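Local coordinates for protein exopolygalacturonase (Yersinia enterocolitica, PDB 2UVF) that hydrolyses polygalacturonic acid, the backbone of pectin, as a family 28 glycoside hydrolase, probably acting from the chain end and releasing digalacturonic acid, at residues A437-S442 with R466-S471; T461-R466 with V494-L499; L171-I176 with Y196-L201. All coordinates share one frame; numbering follows the deposited sequence. Where two conformers were deposited one is given.

Contacts 1 and 2 are consecutive steps along one beta-helix face: 438-441 pairs with strand 463-470, which pairs in turn with 493-500. Their centres lie 8 Å apart and they share Arg466; Ala467 of contact 1 probably also bonds to strand 493-500, its N to Val496 O at 2.8 Å and its O to Thr498 N at 2.9 Å. Contact 1 reaches the sugar site through Gly441, Ser442 and Lys468, whereas in contact 2 the nearest approach to galacturonate is the Arg466 side chain, about 8 Å away. Contact 3 lies toward the N-terminal end of the beta-helix, its centre about 36 Å from that of contact 1 and 39 Å from that of contact 2.

Contact 1 (A437-S442 with R466-S471); sequences AIVTGS and RAKSTS. With ADA (alpha-D-galactopyranuronic acid), chain C.
Arg466 N donates to Ile438 O (2.8 Å, 171°), Thr440 N to Arg466 O (2.8 Å) and Lys468 N to Thr440 O (3.0 Å), pairing strands 438-441 and 466-470, which run parallel at 15°. A fourth bond, Ser442 N to Lys468 O (2.8 Å), is weak at 116°, and the placing of Lys468 O is less sure. Arg466 O and Thr440 O also receive CA-H contacts, from Val439 and Ala467. Thr440 OG1, buried against Ala467 CB at 3.4 Å, has no polar partner, while Ser469 OG is hydrogen-bonded to Thr444 OG1. The Lys468 chain bends at chi2 and chi3, carrying CD tightly over Ser442 CB (3.5 Å) and NZ to 3.5 Å from carboxylate oxygen O6B of the galacturonate, beside ring oxygen O5. Such proximity of an ammonium to the sugar carboxylate is probably stabilising, and Asp403 supplies a long, weak ion pair. A cis peptide precedes Gly441, whose O lies 3.1 Å from ligand O6B and bonds weakly to a second galacturonate. On one flank, strand 405-408 continues the sheet through backbone bonds to Ala437 and Val439; Phe519 and Phe522 of strand 518-532 pack on Ala467, and Phe522 also on Thr440.

Contact 2 (T461-R466 with V494-L499); sequences TDIGLR and VMVMTL
Leu465 lies alongside Met495, both side chains pointing the same way from one face of the sheet, with the Leu465 CD2 methyl 3.8 Å from Met495 SD. In each residue CG stands opposite the backbone N (chi1 177° in Leu465, -179° in Met495), which sets the first carbons side by side before Met495 runs on extended and its end leads away. From the other face Arg466 and Val496 also project together: Arg466 CD rests 3.8 Å from Val496 CB, so the aliphatic part of the arginine packs on the valine, and Arg466 NH1 comes obliquely to 3.3 Å from Val496 CG1. Ile463 CD1 adds a looser apolar contact with Val496 CG2 at 4.2 Å. Thr498 OG1 lies at the guanidinium edge, near its plane, and accepts a weak, strongly bent bond from Arg466 NH1 (2.7 Å, 120°). Arg466 was modelled in two conformers, one of which is described, so that bond is less certain than the backbone pairing. Val494 O receives Leu465 N at 3.2 Å and, weakly, Gly464 N; Leu465 O then receives Val496 N at 2.9 Å. One carbonyl serves two successive amides where the chain turns at Gly464 and Leu465; it turns at Val494 too. Aligned corners, parallel pairing and apolar side chains stacked from coil to coil mark the right-handed parallel beta-helix of family 28 glycoside hydrolases.

Contact 3 (L171-I176 with Y196-L201); sequences LNTKAI and YKSGAL
Asn172 N bonds to Lys197 O at 2.9 Å (156°), tying the residue before helix 173-181 to the edge of strand 194-202, with the CA atoms of Thr173 and Ser198 4.7 Å apart. The arrangement fits the helix that caps the N-terminal end of the beta-helix in pectate lyase-like folds. Lys197 O is gripped twice: Asn172 ND2 also reaches it, in the carbonyl plane on a lone pair, at 3.3 Å. The same ND2 lies at the edge of the Tyr196 ring, near its plane. Asn172 OD1 accepts from Ile165 N, which fixes the other end of the amide, while Lys197 NZ leads away to a salt bridge with Glu221. Deeper in, Ile176 crosses Leu201 at about a right angle, its CG2 methyl 3.6 Å from Leu201 CD2; CG1, beside the backbone N and anti to the carbonyl carbon, carries CD1 to Ser198 CB at 3.8 Å. Leu217 of strand 215-219 packs against Ile176, Ser198 and Leu201. At the helix start, Thr173 turns OG1 back beside its own N (chi1 -42°), where it accepts a bond from Gly199 N at 2.9 Å (152°), while its CG2 methyl lies 3.4 Å from Ala200 O.

Contact 1 (A437-S442 with R466-S471)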
ATOM      1  N   ALA A 437      -5.650   2.641   6.266  1.00 25.03           N
ATOM      2  CA  ALA A 437      -4.683   3.269   5.369  1.00 25.50           C
ATOM      3  C   ALA A 437      -3.327   2.596   5.515  1.00 26.14           C
ATOM      4  O   ALA A 437      -2.750   2.117   4.534  1.00 26.03           O
ATOM      5  CB  ALA A 437      -4.566   4.760   5.656  1.00 24.46           C
ATOM      6  N   ILE A 438      -2.830   2.586   6.754  1.00 26.88           N
ATOM      7  CA  ILE A 438      -1.524   2.025   7.072  1.00 27.14           C
ATOM      8  C   ILE A 438      -1.730   0.935   8.105  1.00 27.01           C
ATOM      9  O   ILE A 438      -2.177   1.207   9.215  1.00 26.83           O
ATOM     10  CB  ILE A 438      -0.533   3.120   7.569  1.00 27.26           C
ATOM     11  CG1 ILE A 438      -0.468   4.293   6.563  1.00 27.07           C
ATOM     12  CG2 ILE A 438       0.861   2.521   7.924  1.00 26.16           C
ATOM     13  CD1 ILE A 438       0.101   3.932   5.192  1.00 29.39           C
ATOM     14  N   VAL A 439      -1.438  -0.302   7.703  1.00 27.14           N
ATOM     15  CA  VAL A 439      -1.717  -1.473   8.516  1.00 27.47           C
ATOM     16  C   VAL A 439      -0.448  -2.278   8.765  1.00 28.61           C
ATOM     17  O   VAL A 439       0.179  -2.739   7.817  1.00 28.71           O
ATOM     18  CB  VAL A 439      -2.794  -2.379   7.871  1.00 27.31           C
ATOM     19  CG1 VAL A 439      -3.166  -3.521   8.838  1.00 26.62           C
ATOM     20  CG2 VAL A 439      -4.012  -1.550   7.506  1.00 26.38           C
ATOM     21  N   THR A 440      -0.072  -2.413  10.041  1.00 29.46           N
ATOM     22  CA  THR A 440       1.058  -3.246  10.479  1.00 31.18           C
ATOM     23  C   THR A 440       0.599  -4.324  11.493  1.00 32.79           C
ATOM     24  O   THR A 440       0.322  -3.986  12.624  1.00 32.81           O
ATOM     25  CB  THR A 440       2.144  -2.392  11.230  1.00 30.33           C
ATOM     26  OG1 THR A 440       1.622  -1.975  12.492  1.00 32.09           O
ATOM     27  CG2 THR A 440       2.567  -1.150  10.475  1.00 29.87           C
ATOM     28  N   GLY A 441       0.414  -5.592  11.143  1.00 34.88           N
ATOM     29  CA  GLY A 441      -0.104  -6.080   9.883  1.00 37.52           C
ATOM     30  C   GLY A 441      -0.937  -7.276  10.313  1.00 38.35           C
ATOM     31  O   GLY A 441      -1.740  -7.776   9.553  1.00 39.26           O
ATOM     32  N   SER A 442      -0.740  -7.669  11.578  1.00 39.36           N
ATOM     33  CA  SER A 442      -1.179  -8.945  12.234  1.00 39.67           C
ATOM     34  C   SER A 442      -0.112 -10.026  12.112  1.00 39.19           C
ATOM     35  O   SER A 442       0.284 -10.604  13.118  1.00 39.29           O
ATOM     36  CB  SER A 442      -2.549  -9.468  11.811  1.00 39.91           C
ATOM     37  OG  SER A 442      -2.602 -10.884  11.945  1.00 40.41           O
ATOM     38  N   ARG A 466      -3.426   1.250  11.765  0.50 28.45           N
ATOM     39  CA  ARG A 466      -3.920   0.014  12.377  0.50 29.14           C
ATOM     40  C   ARG A 466      -2.761  -0.952  12.636  0.50 29.65           C
ATOM     41  O   ARG A 466      -2.089  -1.384  11.713  0.50 29.51           O
ATOM     42  CB  ARG A 466      -5.008  -0.640  11.495  0.50 28.85           C
ATOM     43  CG  ARG A 466      -5.488  -2.058  11.920  0.50 29.16           C
ATOM     44  CD  ARG A 466      -6.187  -2.101  13.287  0.50 29.61           C
ATOM     45  NE  ARG A 466      -7.259  -3.104  13.331  0.50 31.86           N
ATOM     46  CZ  ARG A 466      -7.604  -3.814  14.408  0.50 31.22           C
ATOM     47  NH1 ARG A 466      -6.947  -3.668  15.552  0.50 30.35           N
ATOM     48  NH2 ARG A 466      -8.598  -4.695  14.333  0.50 31.19           N
ATOM     49  N   ALA A 467      -2.536  -1.259  13.909  1.00 30.16           N
ATOM     50  CA  ALA A 467      -1.444  -2.136  14.351  1.00 31.28           C
ATOM     51  C   ALA A 467      -2.067  -3.280  15.114  1.00 32.70           C
ATOM     52  O   ALA A 467      -2.625  -3.095  16.205  1.00 32.52           O
ATOM     53  CB  ALA A 467      -0.386  -1.384  15.217  1.00 30.80           C
ATOM     54  N   LYS A 468      -1.999  -4.458  14.507  1.00 34.78           N
ATOM     55  CA  LYS A 468      -2.658  -5.666  15.019  1.00 37.09           C
ATOM     56  C   LYS A 468      -1.662  -6.808  15.146  1.00 38.03           C
ATOM     57  O   LYS A 468      -0.806  -6.981  14.287  1.00 37.78           O
ATOM     58  CB  LYS A 468      -3.843  -6.074  14.119  1.00 37.02           C
ATOM     59  CG  LYS A 468      -3.819  -5.434  12.723  1.00 37.76           C
ATOM     60  CD  LYS A 468      -4.152  -6.406  11.593  1.00 38.56           C
ATOM     61  CE  LYS A 468      -5.587  -6.334  11.121  1.00 38.75           C
ATOM     62  NZ  LYS A 468      -5.680  -6.775   9.680  1.00 41.28           N
ATOM     63  N   SER A 469      -1.766  -7.570  16.233  1.00 39.84           N
ATOM     64  CA  SER A 469      -1.003  -8.818  16.379  1.00 41.39           C
ATOM     65  C   SER A 469      -1.703  -9.730  17.372  1.00 43.08           C
ATOM     66  O   SER A 469      -2.791  -9.394  17.852  1.00 43.47           O
ATOM     67  CB  SER A 469       0.430  -8.547  16.834  1.00 41.22           C
ATOM     68  OG  SER A 469       1.248  -9.685  16.648  1.00 39.55           O
ATOM     69  N   THR A 470      -1.111 -10.903  17.618  1.00 44.79           N
ATOM     70  CA  THR A 470      -1.408 -11.716  18.817  1.00 46.45           C
ATOM     71  C   THR A 470      -0.088 -12.149  19.456  1.00 47.08           C
ATOM     72  O   THR A 470       0.972 -12.045  18.832  1.00 47.24           O
ATOM     73  CB  THR A 470      -2.353 -12.953  18.563  1.00 46.39           C
ATOM     74  OG1 THR A 470      -1.682 -13.959  17.789  1.00 47.82           O
ATOM     75  CG2 THR A 470      -3.656 -12.550  17.859  1.00 47.76           C
ATOM     76  N   SER A 471      -0.157 -12.613  20.702  1.00 48.18           N
ATOM     77  CA  SER A 471       1.013 -13.090  21.436  1.00 49.23           C
ATOM     78  C   SER A 471       1.682 -14.319  20.801  1.00 49.66           C
ATOM     79  O   SER A 471       2.909 -14.470  20.883  1.00 49.95           O
ATOM     80  CB  SER A 471       0.639 -13.383  22.896  1.00 49.31           C
ATOM     81  OG  SER A 471       1.760 -13.816  23.649  1.00 50.43           O
TER
HETATM   82  C1  ADA C   1      -6.959  -8.972   6.028  1.00 47.05           C
HETATM   83  C2  ADA C   1      -6.190  -9.700   4.905  1.00 45.97           C
HETATM   84  C3  ADA C   1      -6.211 -11.205   5.256  1.00 47.22           C
HETATM   85  C4  ADA C   1      -5.238 -11.374   6.436  1.00 49.04           C
HETATM   86  C5  ADA C   1      -5.839 -10.576   7.608  1.00 49.86           C
HETATM   87  C6  ADA C   1      -4.906 -10.612   8.841  1.00 51.33           C
HETATM   88  O1  ADA C   1      -8.309  -9.481   6.231  1.00 47.38           O
HETATM   89  O2  ADA C   1      -6.700  -9.425   3.620  1.00 40.15           O
HETATM   90  O3  ADA C   1      -5.924 -12.067   4.127  1.00 46.12           O
HETATM   91  O4  ADA C   1      -3.988 -10.731   6.080  1.00 49.77           O
HETATM   92  O5  ADA C   1      -6.152  -9.165   7.231  1.00 49.61           O
HETATM   93  O6B ADA C   1      -3.975  -9.768   8.899  1.00 51.73           O
HETATM   94  O6A ADA C   1      -5.131 -11.479   9.723  1.00 52.09           O

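Contact 2 (T461-R466 with V494-L499)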
ATOM      1  N   THR A 461     -11.983   6.132   4.751  1.00 22.17           N
ATOM      2  CA  THR A 461     -11.202   4.936   5.133  1.00 21.28           C
ATOM      3  C   THR A 461     -11.686   4.483   6.514  1.00 20.93           C
ATOM      4  O   THR A 461     -12.209   5.301   7.254  1.00 20.86           O
ATOM      5  CB  THR A 461      -9.685   5.276   5.179  1.00 20.97           C
ATOM      6  OG1 THR A 461      -9.417   6.340   4.256  1.00 20.94           O
ATOM      7  CG2 THR A 461      -8.821   4.051   4.832  1.00 18.75           C
ATOM      8  N   ASP A 462     -11.521   3.208   6.863  1.00 20.17           N
ATOM      9  CA  ASP A 462     -11.976   2.725   8.171  1.00 20.78           C
ATOM     10  C   ASP A 462     -11.104   3.282   9.307  1.00 21.66           C
ATOM     11  O   ASP A 462     -11.614   3.730  10.343  1.00 21.96           O
ATOM     12  CB  ASP A 462     -12.001   1.183   8.231  1.00 19.98           C
ATOM     13  CG  ASP A 462     -13.166   0.578   7.473  1.00 22.24           C
ATOM     14  OD1 ASP A 462     -13.937   1.337   6.863  1.00 23.48           O
ATOM     15  OD2 ASP A 462     -13.313  -0.664   7.480  1.00 23.50           O
ATOM     16  N   ILE A 463      -9.789   3.235   9.103  1.00 22.04           N
ATOM     17  CA  ILE A 463      -8.818   3.485  10.148  1.00 23.34           C
ATOM     18  C   ILE A 463      -7.631   4.176   9.495  1.00 23.78           C
ATOM     19  O   ILE A 463      -7.300   3.865   8.361  1.00 24.74           O
ATOM     20  CB  ILE A 463      -8.420   2.133  10.904  1.00 22.63           C
ATOM     21  CG1 ILE A 463      -9.647   1.526  11.603  1.00 23.51           C
ATOM     22  CG2 ILE A 463      -7.310   2.357  11.927  1.00 24.86           C
ATOM     23  CD1 ILE A 463      -9.513   0.074  12.076  1.00 23.23           C
ATOM     24  N   GLY A 464      -7.004   5.122  10.194  1.00 24.38           N
ATOM     25  CA  GLY A 464      -5.735   5.694   9.721  1.00 25.08           C
ATOM     26  C   GLY A 464      -4.548   4.754   9.926  1.00 25.70           C
ATOM     27  O   GLY A 464      -3.925   4.294   8.981  1.00 25.93           O
ATOM     28  N   LEU A 465      -4.235   4.471  11.178  1.00 26.19           N
ATOM     29  CA  LEU A 465      -3.110   3.636  11.509  1.00 27.26           C
ATOM     30  C   LEU A 465      -3.637   2.454  12.296  1.00 27.91           C
ATOM     31  O   LEU A 465      -4.256   2.626  13.352  1.00 28.16           O
ATOM     32  CB  LEU A 465      -2.052   4.425  12.291  1.00 27.00           C
ATOM     33  CG  LEU A 465      -0.817   3.682  12.794  1.00 27.88           C
ATOM     34  CD1 LEU A 465      -0.080   2.967  11.676  1.00 27.81           C
ATOM     35  CD2 LEU A 465       0.125   4.655  13.522  1.00 27.27           C
ATOM     36  N   ARG A 466      -3.426   1.250  11.765  0.50 28.45           N
ATOM     37  CA  ARG A 466      -3.920   0.014  12.377  0.50 29.14           C
ATOM     38  C   ARG A 466      -2.761  -0.952  12.636  0.50 29.65           C
ATOM     39  O   ARG A 466      -2.089  -1.384  11.713  0.50 29.51           O
ATOM     40  CB  ARG A 466      -5.008  -0.640  11.495  0.50 28.85           C
ATOM     41  CG  ARG A 466      -5.488  -2.058  11.920  0.50 29.16           C
ATOM     42  CD  ARG A 466      -6.187  -2.101  13.287  0.50 29.61           C
ATOM     43  NE  ARG A 466      -7.259  -3.104  13.331  0.50 31.86           N
ATOM     44  CZ  ARG A 466      -7.604  -3.814  14.408  0.50 31.22           C
ATOM     45  NH1 ARG A 466      -6.947  -3.668  15.552  0.50 30.35           N
ATOM     46  NH2 ARG A 466      -8.598  -4.695  14.333  0.50 31.19           N
ATOM     47  N   VAL A 494      -9.341   6.275  14.521  1.00 33.83           N
ATOM     48  CA  VAL A 494      -8.151   7.016  14.117  1.00 33.88           C
ATOM     49  C   VAL A 494      -6.890   6.136  14.171  1.00 34.75           C
ATOM     50  O   VAL A 494      -6.140   6.036  13.195  1.00 34.38           O
ATOM     51  CB  VAL A 494      -7.961   8.288  15.002  1.00 33.61           C
ATOM     52  CG1 VAL A 494      -6.684   8.994  14.671  1.00 32.69           C
ATOM     53  CG2 VAL A 494      -9.168   9.239  14.893  1.00 32.78           C
ATOM     54  N   MET A 495      -6.647   5.538  15.331  1.00 36.18           N
ATOM     55  CA  MET A 495      -5.521   4.638  15.515  1.00 38.25           C
ATOM     56  C   MET A 495      -5.938   3.461  16.388  1.00 39.02           C
ATOM     57  O   MET A 495      -6.661   3.629  17.369  1.00 39.15           O
ATOM     58  CB  MET A 495      -4.308   5.368  16.107  1.00 38.06           C
ATOM     59  CG  MET A 495      -3.086   4.487  16.311  1.00 38.38           C
ATOM     60  SD  MET A 495      -1.606   5.381  16.802  1.00 41.00           S
ATOM     61  CE  MET A 495      -1.957   5.742  18.531  1.00 42.07           C
ATOM     62  N   VAL A 496      -5.503   2.268  15.998  1.00 40.61           N
ATOM     63  CA  VAL A 496      -5.649   1.069  16.837  1.00 42.32           C
ATOM     64  C   VAL A 496      -4.321   0.324  16.946  1.00 43.32           C
ATOM     65  O   VAL A 496      -3.535   0.267  16.001  1.00 43.25           O
ATOM     66  CB  VAL A 496      -6.759   0.100  16.346  1.00 42.06           C
ATOM     67  CG1 VAL A 496      -7.112  -0.903  17.436  1.00 41.67           C
ATOM     68  CG2 VAL A 496      -7.992   0.856  15.957  1.00 42.80           C
ATOM     69  N   MET A 497      -4.069  -0.194  18.142  1.00 45.33           N
ATOM     70  CA  MET A 497      -2.924  -1.026  18.453  1.00 46.80           C
ATOM     71  C   MET A 497      -3.466  -2.124  19.365  1.00 48.85           C
ATOM     72  O   MET A 497      -3.577  -1.926  20.575  1.00 48.97           O
ATOM     73  CB  MET A 497      -1.865  -0.223  19.198  1.00 46.41           C
ATOM     74  CG  MET A 497      -1.393   1.045  18.512  1.00 46.27           C
ATOM     75  SD  MET A 497      -0.029   1.803  19.423  1.00 46.07           S
ATOM     76  CE  MET A 497       1.270   0.606  19.211  1.00 44.29           C
ATOM     77  N   THR A 498      -3.852  -3.258  18.788  1.00 51.33           N
ATOM     78  CA  THR A 498      -4.335  -4.387  19.586  1.00 53.94           C
ATOM     79  C   THR A 498      -3.303  -5.497  19.640  1.00 55.94           C
ATOM     80  O   THR A 498      -2.593  -5.738  18.661  1.00 55.73           O
ATOM     81  CB  THR A 498      -5.688  -4.941  19.106  1.00 53.45           C
ATOM     82  OG1 THR A 498      -5.770  -4.872  17.676  1.00 54.78           O
ATOM     83  CG2 THR A 498      -6.823  -4.141  19.702  1.00 54.00           C
ATOM     84  N   LEU A 499      -3.217  -6.137  20.808  1.00 59.15           N
ATOM     85  CA  LEU A 499      -2.292  -7.248  21.075  1.00 62.35           C
ATOM     86  C   LEU A 499      -3.059  -8.313  21.851  1.00 64.58           C
ATOM     87  O   LEU A 499      -3.336  -8.155  23.048  1.00 65.07           O
ATOM     88  CB  LEU A 499      -1.089  -6.766  21.891  1.00 62.05           C
ATOM     89  CG  LEU A 499       0.320  -7.301  21.619  1.00 62.96           C
ATOM     90  CD1 LEU A 499       1.318  -6.576  22.514  1.00 63.13           C
ATOM     91  CD2 LEU A 499       0.432  -8.814  21.794  1.00 63.08           C
TER

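Contact 3 (L171-I176 with Y196-L201)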
ATOM      1  N   LEU A 171      -8.037 -16.757 -25.535  1.00 62.80           N
ATOM      2  CA  LEU A 171      -7.208 -16.732 -24.336  1.00 61.44           C
ATOM      3  C   LEU A 171      -5.770 -16.439 -24.778  1.00 60.39           C
ATOM      4  O   LEU A 171      -5.198 -17.161 -25.606  1.00 60.46           O
ATOM      5  CB  LEU A 171      -7.313 -18.058 -23.577  1.00 61.33           C
ATOM      6  CG  LEU A 171      -6.384 -18.280 -22.382  1.00 61.70           C
ATOM      7  CD1 LEU A 171      -6.842 -17.488 -21.154  1.00 61.76           C
ATOM      8  CD2 LEU A 171      -6.291 -19.769 -22.069  1.00 61.80           C
ATOM      9  N   ASN A 172      -5.197 -15.371 -24.237  1.00 58.93           N
ATOM     10  CA  ASN A 172      -3.929 -14.847 -24.734  1.00 57.38           C
ATOM     11  C   ASN A 172      -2.702 -15.216 -23.907  1.00 56.72           C
ATOM     12  O   ASN A 172      -1.617 -14.697 -24.172  1.00 56.65           O
ATOM     13  CB  ASN A 172      -4.014 -13.322 -24.877  1.00 57.16           C
ATOM     14  CG  ASN A 172      -4.991 -12.888 -25.948  1.00 56.62           C
ATOM     15  OD1 ASN A 172      -4.709 -12.997 -27.142  1.00 55.57           O
ATOM     16  ND2 ASN A 172      -6.144 -12.381 -25.527  1.00 55.84           N
ATOM     17  N   THR A 173      -2.866 -16.107 -22.921  1.00 55.81           N
ATOM     18  CA  THR A 173      -1.766 -16.509 -22.022  1.00 55.25           C
ATOM     19  C   THR A 173      -0.507 -16.831 -22.810  1.00 55.26           C
ATOM     20  O   THR A 173       0.582 -16.377 -22.450  1.00 55.36           O
ATOM     21  CB  THR A 173      -2.096 -17.763 -21.171  1.00 54.91           C
ATOM     22  OG1 THR A 173      -3.432 -17.693 -20.664  1.00 54.95           O
ATOM     23  CG2 THR A 173      -1.121 -17.900 -20.015  1.00 54.80           C
ATOM     24  N   LYS A 174      -0.685 -17.612 -23.882  1.00 54.87           N
ATOM     25  CA  LYS A 174       0.403 -18.105 -24.734  1.00 54.44           C
ATOM     26  C   LYS A 174       1.063 -17.003 -25.566  1.00 53.66           C
ATOM     27  O   LYS A 174       2.291 -16.913 -25.619  1.00 53.32           O
ATOM     28  CB  LYS A 174      -0.096 -19.241 -25.632  1.00 54.39           C
ATOM     29  CG  LYS A 174       0.929 -20.356 -25.801  1.00 55.78           C
ATOM     30  CD  LYS A 174       0.263 -21.727 -25.935  1.00 56.91           C
ATOM     31  CE  LYS A 174       1.055 -22.804 -25.193  1.00 57.80           C
ATOM     32  NZ  LYS A 174       0.862 -22.715 -23.709  1.00 58.05           N
ATOM     33  N   ALA A 175       0.244 -16.171 -26.201  1.00 53.16           N
ATOM     34  CA  ALA A 175       0.729 -15.000 -26.928  1.00 52.72           C
ATOM     35  C   ALA A 175       1.544 -14.067 -26.026  1.00 52.48           C
ATOM     36  O   ALA A 175       2.694 -13.736 -26.343  1.00 52.53           O
ATOM     37  CB  ALA A 175      -0.436 -14.258 -27.547  1.00 53.05           C
ATOM     38  N   ILE A 176       0.949 -13.666 -24.897  1.00 51.86           N
ATOM     39  CA  ILE A 176       1.597 -12.764 -23.933  1.00 51.17           C
ATOM     40  C   ILE A 176       2.867 -13.380 -23.335  1.00 51.10           C
ATOM     41  O   ILE A 176       3.889 -12.706 -23.217  1.00 51.09           O
ATOM     42  CB  ILE A 176       0.619 -12.305 -22.806  1.00 50.80           C
ATOM     43  CG1 ILE A 176      -0.535 -11.485 -23.399  1.00 49.75           C
ATOM     44  CG2 ILE A 176       1.355 -11.471 -21.746  1.00 50.49           C
ATOM     45  CD1 ILE A 176      -1.811 -11.513 -22.593  1.00 47.35           C
ATOM     46  N   TYR A 196      -7.793  -8.080 -23.448  1.00 44.69           N
ATOM     47  CA  TYR A 196      -7.077  -9.356 -23.616  1.00 44.10           C
ATOM     48  C   TYR A 196      -7.218 -10.267 -22.391  1.00 43.56           C
ATOM     49  O   TYR A 196      -6.539 -10.065 -21.372  1.00 43.56           O
ATOM     50  CB  TYR A 196      -5.587  -9.084 -23.868  1.00 44.51           C
ATOM     51  CG  TYR A 196      -5.313  -8.093 -24.987  1.00 45.22           C
ATOM     52  CD1 TYR A 196      -4.989  -8.529 -26.269  1.00 46.33           C
ATOM     53  CD2 TYR A 196      -5.378  -6.717 -24.760  1.00 46.08           C
ATOM     54  CE1 TYR A 196      -4.737  -7.607 -27.313  1.00 46.49           C
ATOM     55  CE2 TYR A 196      -5.130  -5.793 -25.787  1.00 45.63           C
ATOM     56  CZ  TYR A 196      -4.811  -6.244 -27.051  1.00 45.54           C
ATOM     57  OH  TYR A 196      -4.573  -5.335 -28.049  1.00 45.58           O
ATOM     58  N   LYS A 197      -8.108 -11.258 -22.483  1.00 43.14           N
ATOM     59  CA  LYS A 197      -8.221 -12.308 -21.453  1.00 42.31           C
ATOM     60  C   LYS A 197      -6.922 -13.110 -21.382  1.00 41.92           C
ATOM     61  O   LYS A 197      -6.287 -13.384 -22.406  1.00 42.27           O
ATOM     62  CB  LYS A 197      -9.422 -13.228 -21.711  1.00 42.10           C
ATOM     63  CG  LYS A 197      -9.617 -14.295 -20.636  1.00 42.01           C
ATOM     64  CD  LYS A 197     -11.039 -14.844 -20.578  1.00 43.56           C
ATOM     65  CE  LYS A 197     -11.946 -13.918 -19.775  1.00 43.93           C
ATOM     66  NZ  LYS A 197     -12.954 -14.665 -18.992  1.00 44.27           N
ATOM     67  N   SER A 198      -6.504 -13.452 -20.169  1.00 41.45           N
ATOM     68  CA  SER A 198      -5.244 -14.163 -19.966  1.00 40.84           C
ATOM     69  C   SER A 198      -5.281 -14.931 -18.651  1.00 40.72           C
ATOM     70  O   SER A 198      -6.046 -14.589 -17.745  1.00 40.52           O
ATOM     71  CB  SER A 198      -4.065 -13.190 -20.005  1.00 40.64           C
ATOM     72  OG  SER A 198      -2.835 -13.815 -19.651  1.00 40.92           O
ATOM     73  N   GLY A 199      -4.472 -15.987 -18.574  1.00 40.48           N
ATOM     74  CA  GLY A 199      -4.249 -16.719 -17.324  1.00 40.06           C
ATOM     75  C   GLY A 199      -2.957 -16.243 -16.707  1.00 39.75           C
ATOM     76  O   GLY A 199      -2.396 -15.226 -17.134  1.00 39.78           O
ATOM     77  N   ALA A 200      -2.461 -16.977 -15.721  1.00 39.50           N
ATOM     78  CA  ALA A 200      -1.210 -16.607 -15.053  1.00 39.83           C
ATOM     79  C   ALA A 200      -0.072 -16.403 -16.035  1.00 39.78           C
ATOM     80  O   ALA A 200       0.134 -17.216 -16.923  1.00 40.46           O
ATOM     81  CB  ALA A 200      -0.816 -17.644 -13.995  1.00 39.52           C
ATOM     82  N   LEU A 201       0.660 -15.309 -15.859  1.00 39.82           N
ATOM     83  CA  LEU A 201       1.826 -14.992 -16.677  1.00 39.69           C
ATOM     84  C   LEU A 201       3.018 -14.921 -15.736  1.00 39.71           C
ATOM     85  O   LEU A 201       2.847 -14.699 -14.548  1.00 39.57           O
ATOM     86  CB  LEU A 201       1.647 -13.649 -17.401  1.00 39.52           C
ATOM     87  CG  LEU A 201       0.366 -13.421 -18.217  1.00 39.93           C
ATOM     88  CD1 LEU A 201       0.092 -11.927 -18.390  1.00 40.64           C
ATOM     89  CD2 LEU A 201       0.396 -14.134 -19.583  1.00 38.26           C
TER